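PDB 5Z06: Exo beta-1,2-glucooligosaccharide sophorohydrolase (non-reducing end) from Parabacteroides distasonis ATCC 8503, which hydrolyses linear beta-1,2-glucan and beta-1,2-glucooligosaccharides of four or more glucose units, releasing sophorose from the non-reducing end as an exo-type enzyme. Local coordinates for residues His365-His370 with Ser433-Phe438. Residues are numbered along the deposited sequence; the frame is centred on the assembly and turned at random.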
loop_
_atom_site.group_PDB
_atom_site.type_symbol
_atom_site.label_atom_id
_atom_site.label_comp_id
_atom_site.label_asym_id
_atom_site.label_seq_id
_atom_site.Cartn_x
_atom_site.Cartn_y
_atom_site.Cartn_z
ATOM N N HIS A 365 18.166 18.141 13.732
ATOM C CA HIS A 365 18.289 18.089 15.181
ATOM C C HIS A 365 18.107 16.640 15.703
ATOM O O HIS A 365 17.313 16.330 16.614
ATOM C CB HIS A 365 17.371 19.145 15.812
ATOM C CG HIS A 365 17.881 20.532 15.594
ATOM N ND1 HIS A 365 18.847 21.095 16.397
ATOM C CD2 HIS A 365 17.664 21.412 14.593
ATOM C CE1 HIS A 365 19.143 22.298 15.945
ATOM N NE2 HIS A 365 18.446 22.512 14.845
ATOM N N GLY A 366 18.841 15.746 15.056
ATOM C CA GLY A 366 18.835 14.333 15.427
ATOM C C GLY A 366 17.636 13.527 14.969
ATOM O O GLY A 366 17.697 12.281 14.956
ATOM N N ALA A 367 16.556 14.207 14.580
ATOM C CA ALA A 367 15.388 13.536 14.041
ATOM C C ALA A 367 15.657 13.198 12.602
ATOM O O ALA A 367 16.574 13.745 11.976
ATOM C CB ALA A 367 14.151 14.423 14.157
ATOM N N VAL A 368 14.836 12.306 12.064
ATOM C CA VAL A 368 14.916 11.971 10.657
ATOM C C VAL A 368 13.735 12.578 9.943
ATOM O O VAL A 368 12.711 12.924 10.542
ATOM C CB VAL A 368 14.958 10.438 10.393
ATOM C CG1 VAL A 368 16.225 9.824 10.944
ATOM C CG2 VAL A 368 13.728 9.716 10.950
ATOM N N SER A 369 13.887 12.697 8.638
ATOM C CA SER A 369 12.782 13.038 7.770
ATOM C C SER A 369 11.865 11.828 7.569
ATOM O O SER A 369 12.216 10.689 7.873
ATOM C CB SER A 369 13.312 13.459 6.407
ATOM O OG SER A 369 14.090 12.432 5.836
ATOM N N HIS A 370 10.697 12.116 7.023
ATOM C CA HIS A 370 9.714 11.122 6.700
ATOM C C HIS A 370 10.274 10.178 5.656
ATOM O O HIS A 370 10.154 8.971 5.779
ATOM C CB HIS A 370 8.489 11.813 6.126
ATOM C CG HIS A 370 7.290 10.938 5.998
ATOM N ND1 HIS A 370 6.017 11.464 6.011
ATOM C CD2 HIS A 370 7.148 9.598 5.854
ATOM C CE1 HIS A 370 5.145 10.482 5.866
ATOM N NE2 HIS A 370 5.800 9.338 5.784
ATOM N N SER A 433 13.392 18.095 22.220
ATOM C CA SER A 433 13.164 19.438 22.751
ATOM C C SER A 433 13.231 20.501 21.689
ATOM O O SER A 433 12.498 21.470 21.764
ATOM C CB SER A 433 14.160 19.762 23.866
ATOM O OG SER A 433 15.479 19.477 23.460
ATOM N N TRP A 434 14.108 20.321 20.706
ATOM C CA TRP A 434 14.192 21.203 19.575
ATOM C C TRP A 434 12.842 21.371 18.902
ATOM O O TRP A 434 12.481 22.471 18.511
ATOM C CB TRP A 434 15.174 20.687 18.527
ATOM C CG TRP A 434 15.182 21.553 17.330
ATOM C CD1 TRP A 434 14.510 21.334 16.163
ATOM C CD2 TRP A 434 15.812 22.834 17.199
ATOM N NE1 TRP A 434 14.706 22.378 15.302
ATOM C CE2 TRP A 434 15.512 23.312 15.903
ATOM C CE3 TRP A 434 16.628 23.608 18.035
ATOM C CZ2 TRP A 434 16.002 24.536 15.418
ATOM C CZ3 TRP A 434 17.119 24.815 17.554
ATOM C CH2 TRP A 434 16.791 25.274 16.263
ATOM N N TYR A 435 12.094 20.278 18.786
ATOM C CA TYR A 435 10.804 20.308 18.092
ATOM C C TYR A 435 9.660 20.980 18.869
ATOM O O TYR A 435 8.521 21.020 18.398
ATOM C CB TYR A 435 10.447 18.899 17.599
ATOM C CG TYR A 435 11.291 18.563 16.423
ATOM C CD1 TYR A 435 12.604 18.137 16.582
ATOM C CD2 TYR A 435 10.811 18.742 15.132
ATOM C CE1 TYR A 435 13.400 17.870 15.476
ATOM C CE2 TYR A 435 11.610 18.475 14.021
ATOM C CZ TYR A 435 12.896 18.048 14.205
ATOM O OH TYR A 435 13.666 17.788 13.112
ATOM N N LYS A 436 9.960 21.486 20.060
ATOM C CA LYS A 436 9.089 22.430 20.742
ATOM C C LYS A 436 8.972 23.768 20.023
ATOM O O LYS A 436 7.968 24.454 20.190
ATOM C CB LYS A 436 9.573 22.673 22.170
ATOM C CG LYS A 436 9.354 21.489 23.099
ATOM C CD LYS A 436 9.968 21.698 24.465
ATOM C CE LYS A 436 9.295 22.847 25.190
ATOM N NZ LYS A 436 9.901 23.039 26.522
ATOM N N GLN A 437 9.999 24.142 19.257
ATOM C CA GLN A 437 10.045 25.390 18.494
ATOM C C GLN A 437 10.321 26.571 19.404
ATOM O O GLN A 437 11.192 27.366 19.105
ATOM C CB GLN A 437 8.789 25.649 17.631
ATOM C CG GLN A 437 8.785 27.028 16.947
ATOM C CD GLN A 437 7.728 27.206 15.869
ATOM O OE1 GLN A 437 6.878 26.333 15.619
ATOM N NE2 GLN A 437 7.787 28.339 15.211
ATOM N N PHE A 438 9.546 26.698 20.475
ATOM C CA PHE A 438 9.794 27.694 21.522
ATOM C C PHE A 438 10.095 26.970 22.808
ATOM O O PHE A 438 9.557 25.896 23.055
ATOM C CB PHE A 438 8.568 28.601 21.726
ATOM C CG PHE A 438 7.969 29.084 20.444
ATOM C CD1 PHE A 438 8.550 30.142 19.747
ATOM C CD2 PHE A 438 6.851 28.467 19.906
ATOM C CE1 PHE A 438 8.020 30.589 18.556
ATOM C CE2 PHE A 438 6.313 28.917 18.705
ATOM C CZ PHE A 438 6.900 29.980 18.030
#
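A face-to-face aromatic stack of His-365 on Trp-434 joins two loops that follow helices 344-360 and 414-428 in the (alpha/alpha)6-barrel domain of this GH144 glycoside hydrolase, with Tyr-435 and Ala-367 packed beside it. One loop runs from helix 344-360 to strand 371-373; the other follows helix 414-428 and includes the 3-10 turn 433-436. The imidazole lies over one face of the indole, its centroid 3.5 Å from that of the five-membered ring and the planes 12° apart. With CG anti to the backbone N (chi1 176°), Trp-434 presents this face to the histidine, whose CB adds a CH-pi contact 3.9 Å from the same centroid. His-365 ND1 is hydrogen-bonded to Glu-431 OE1, three residues before Trp-434, which holds the imidazole's rotation over the indole. Trp-448 meets both stacked rings edge-to-face. An alanine in place of Trp-434 would probably leave the imidazole without its stacking partner and free to tilt about its bond to Glu-431. Tyr-435 touches Leu-392 of helix 392-408 and comes up to the first loop with its ring end. Its hydroxyl is hydrogen-bonded to the carbonyl O of Phe-364, so this buried polar end is satisfied by the residue preceding the stacked histidine. Beside that hydroxyl, Ala-367 CB packs obliquely against the phenol, 3.8 Å from Tyr-435 CE1.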